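Local coordinates for protein SsRai1 (Scheffersomyces stipitis, PDB 5BTO) that removes NAD caps from the 5' ends of RNAs as a metal-dependent decapping nuclease and binds the exoribonuclease RAT1, stabilizing it and stimulating its activity, at residues K120-P125 / T279-F284. Sequence-based numbering, arbitrary orientation.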
ATOM      1  N   LYS A 120      -7.292   9.157 -14.417  1.00 13.26           N
ATOM      2  CA  LYS A 120      -6.451   9.790 -13.400  1.00 15.64           C
ATOM      3  C   LYS A 120      -5.965   8.773 -12.364  1.00 13.86           C
ATOM      4  O   LYS A 120      -4.826   8.848 -11.902  1.00 17.02           O
ATOM      5  CB  LYS A 120      -7.201  10.921 -12.694  1.00 20.69           C
ATOM      6  CG  LYS A 120      -7.509  12.123 -13.566  1.00 26.04           C
ATOM      7  CD  LYS A 120      -8.141  13.228 -12.737  1.00 34.21           C
ATOM      8  CE  LYS A 120      -8.195  14.540 -13.504  1.00 39.33           C
ATOM      9  NZ  LYS A 120      -8.581  15.676 -12.616  1.00 41.08           N
ATOM     10  N   LEU A 121      -6.830   7.831 -11.983  1.00 13.65           N
ATOM     11  CA  LEU A 121      -6.433   6.803 -11.029  1.00 13.58           C
ATOM     12  C   LEU A 121      -5.447   5.813 -11.659  1.00 13.88           C
ATOM     13  O   LEU A 121      -4.423   5.453 -11.052  1.00 15.46           O
ATOM     14  CB  LEU A 121      -7.667   6.070 -10.482  1.00 12.81           C
ATOM     15  CG  LEU A 121      -8.659   6.936  -9.704  1.00 12.86           C
ATOM     16  CD1 LEU A 121      -9.867   6.113  -9.293  1.00 15.08           C
ATOM     17  CD2 LEU A 121      -7.971   7.498  -8.454  1.00 14.95           C
ATOM     18  N   LEU A 122      -5.726   5.403 -12.896  1.00 12.33           N
ATOM     19  CA  LEU A 122      -4.899   4.418 -13.566  1.00 13.11           C
ATOM     20  C   LEU A 122      -3.487   4.957 -13.822  1.00 14.40           C
ATOM     21  O   LEU A 122      -2.506   4.223 -13.718  1.00 16.07           O
ATOM     22  CB  LEU A 122      -5.565   4.001 -14.891  1.00 13.67           C
ATOM     23  CG  LEU A 122      -4.889   3.036 -15.858  1.00 14.21           C
ATOM     24  CD1 LEU A 122      -4.485   1.737 -15.208  1.00 16.65           C
ATOM     25  CD2 LEU A 122      -5.828   2.753 -17.054  1.00 15.88           C
ATOM     26  N   ALA A 123      -3.395   6.246 -14.127  1.00 13.41           N
ATOM     27  CA  ALA A 123      -2.121   6.846 -14.526  1.00 13.50           C
ATOM     28  C   ALA A 123      -1.332   7.381 -13.341  1.00 13.85           C
ATOM     29  O   ALA A 123      -0.190   7.811 -13.496  1.00 15.95           O
ATOM     30  CB  ALA A 123      -2.356   7.958 -15.535  1.00 14.12           C
ATOM     31  N   LEU A 124      -1.945   7.351 -12.159  1.00 14.17           N
ATOM     32  CA  LEU A 124      -1.357   7.957 -10.954  1.00 13.23           C
ATOM     33  C   LEU A 124       0.085   7.541 -10.601  1.00 14.31           C
ATOM     34  O   LEU A 124       0.896   8.394 -10.254  1.00 15.42           O
ATOM     35  CB  LEU A 124      -2.315   7.754  -9.750  1.00 13.72           C
ATOM     36  CG  LEU A 124      -1.936   8.359  -8.391  1.00 15.97           C
ATOM     37  CD1 LEU A 124      -3.191   8.684  -7.564  1.00 18.49           C
ATOM     38  CD2 LEU A 124      -1.002   7.428  -7.597  1.00 16.29           C
ATOM     39  N   PRO A 125       0.411   6.239 -10.681  1.00 14.66           N
ATOM     40  CA  PRO A 125       1.759   5.823 -10.265  1.00 16.22           C
ATOM     41  C   PRO A 125       2.880   6.548 -11.011  1.00 16.22           C
ATOM     42  O   PRO A 125       4.003   6.631 -10.492  1.00 19.20           O
ATOM     43  CB  PRO A 125       1.792   4.338 -10.620  1.00 16.57           C
ATOM     44  CG  PRO A 125       0.361   3.906 -10.543  1.00 16.20           C
ATOM     45  CD  PRO A 125      -0.437   5.087 -11.037  1.00 14.56           C
ATOM     46  N   THR A 279      -2.861   8.465 -23.176  1.00 12.48           N
ATOM     47  CA  THR A 279      -3.742   8.064 -24.260  1.00 13.11           C
ATOM     48  C   THR A 279      -4.053   6.566 -24.200  1.00 12.73           C
ATOM     49  O   THR A 279      -5.201   6.156 -24.390  1.00 12.94           O
ATOM     50  CB  THR A 279      -3.147   8.431 -25.631  1.00 13.47           C
ATOM     51  OG1 THR A 279      -3.060   9.854 -25.735  1.00 17.23           O
ATOM     52  CG2 THR A 279      -4.029   7.881 -26.789  1.00 14.82           C
ATOM     53  N   TRP A 280      -3.041   5.744 -23.951  1.00 12.64           N
ATOM     54  CA  TRP A 280      -3.281   4.316 -23.779  1.00 11.75           C
ATOM     55  C   TRP A 280      -4.312   4.090 -22.657  1.00 12.15           C
ATOM     56  O   TRP A 280      -5.263   3.307 -22.796  1.00 13.66           O
ATOM     57  CB  TRP A 280      -1.980   3.552 -23.454  1.00 13.05           C
ATOM     58  CG  TRP A 280      -2.305   2.164 -23.016  1.00 13.30           C
ATOM     59  CD1 TRP A 280      -2.633   1.103 -23.817  1.00 14.88           C
ATOM     60  CD2 TRP A 280      -2.440   1.701 -21.661  1.00 12.65           C
ATOM     61  NE1 TRP A 280      -2.940   0.005 -23.046  1.00 13.25           N
ATOM     62  CE2 TRP A 280      -2.828   0.347 -21.722  1.00 13.68           C
ATOM     63  CE3 TRP A 280      -2.253   2.299 -20.411  1.00 13.30           C
ATOM     64  CZ2 TRP A 280      -3.028  -0.420 -20.575  1.00 15.81           C
ATOM     65  CZ3 TRP A 280      -2.461   1.537 -19.271  1.00 15.46           C
ATOM     66  CH2 TRP A 280      -2.838   0.192 -19.363  1.00 15.08           C
ATOM     67  N   ALA A 281      -4.114   4.770 -21.537  1.00 11.13           N
ATOM     68  CA  ALA A 281      -5.009   4.572 -20.396  1.00 11.83           C
ATOM     69  C   ALA A 281      -6.450   4.903 -20.769  1.00 13.22           C
ATOM     70  O   ALA A 281      -7.361   4.132 -20.466  1.00 12.85           O
ATOM     71  CB  ALA A 281      -4.557   5.402 -19.185  1.00 12.66           C
ATOM     72  N   GLN A 282      -6.649   6.045 -21.424  1.00 12.10           N
ATOM     73  CA  GLN A 282      -7.983   6.492 -21.837  1.00 14.50           C
ATOM     74  C   GLN A 282      -8.640   5.499 -22.779  1.00 13.60           C
ATOM     75  O   GLN A 282      -9.814   5.144 -22.625  1.00 16.14           O
ATOM     76  CB  GLN A 282      -7.891   7.828 -22.571  1.00 20.18           C
ATOM     77  CG  GLN A 282      -7.519   8.999 -21.706  1.00 28.07           C
ATOM     78  CD  GLN A 282      -7.399  10.273 -22.513  1.00 35.01           C
ATOM     79  OE1 GLN A 282      -7.908  10.360 -23.638  1.00 38.14           O
ATOM     80  NE2 GLN A 282      -6.722  11.268 -21.951  1.00 37.41           N
ATOM     81  N   CYS A 283      -7.874   5.051 -23.761  1.00 13.32           N
ATOM     82  CA  CYS A 283      -8.406   4.163 -24.787  1.00 13.71           C
ATOM     83  C   CYS A 283      -8.642   2.760 -24.259  1.00 12.61           C
ATOM     84  O   CYS A 283      -9.655   2.133 -24.582  1.00 14.02           O
ATOM     85  CB  CYS A 283      -7.479   4.140 -26.000  1.00 14.68           C
ATOM     86  SG  CYS A 283      -7.518   5.714 -26.885  1.00 16.98           S
ATOM     87  N   PHE A 284      -7.722   2.281 -23.423  1.00 11.83           N
ATOM     88  CA  PHE A 284      -7.849   0.952 -22.840  1.00 12.93           C
ATOM     89  C   PHE A 284      -9.115   0.849 -21.985  1.00 12.26           C
ATOM     90  O   PHE A 284      -9.870  -0.127 -22.085  1.00 15.09           O
ATOM     91  CB  PHE A 284      -6.614   0.622 -21.996  1.00 15.08           C
ATOM     92  CG  PHE A 284      -6.692  -0.699 -21.314  1.00 17.39           C
ATOM     93  CD1 PHE A 284      -6.413  -1.862 -22.004  1.00 21.02           C
ATOM     94  CD2 PHE A 284      -7.043  -0.781 -19.976  1.00 22.15           C
ATOM     95  CE1 PHE A 284      -6.483  -3.084 -21.376  1.00 24.41           C
ATOM     96  CE2 PHE A 284      -7.119  -2.007 -19.340  1.00 24.69           C
ATOM     97  CZ  PHE A 284      -6.837  -3.157 -20.040  1.00 26.06           C
TER
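Leu122 reaches across to helix 266-286 with one methyl, CD2, which lies 3.6 Å from Ala281 CB. The Ala281 methyl is directed back at the leucine, and the helices come close here, with Leu122 CA and Ala281 CA 6.8 Å apart. An extended first torsion (chi1 176°) sets Leu122 CG anti to its own nitrogen and carries the branch out from helix 115-123. The same CD2 meets the indole of Trp280 obliquely, 4.2 Å from CZ3. Trp280 in turn packs against Phe284 one turn further along: Phe284 CB sits over one indole face, offset toward the rim, and Trp280 CZ2 lies 3.7 Å above the plane of the phenyl ring. Both segments belong to the PD-(D/E)XK nuclease fold of the DXO/Dom3Z family, where helix 115-123 follows the strand that ends in the substrate-binding Tyr114. Helix 333-350 borders this apolar contact, touching Leu122 through Tyr340, Trp280 through Cys333 and Phe284 through Leu337. Gln282, a substrate-binding residue, points its CB away from segment 120-125; its side chain touches Arg115, another substrate-binding residue, and its OE1 is hydrogen-bonded to Lys258 NZ.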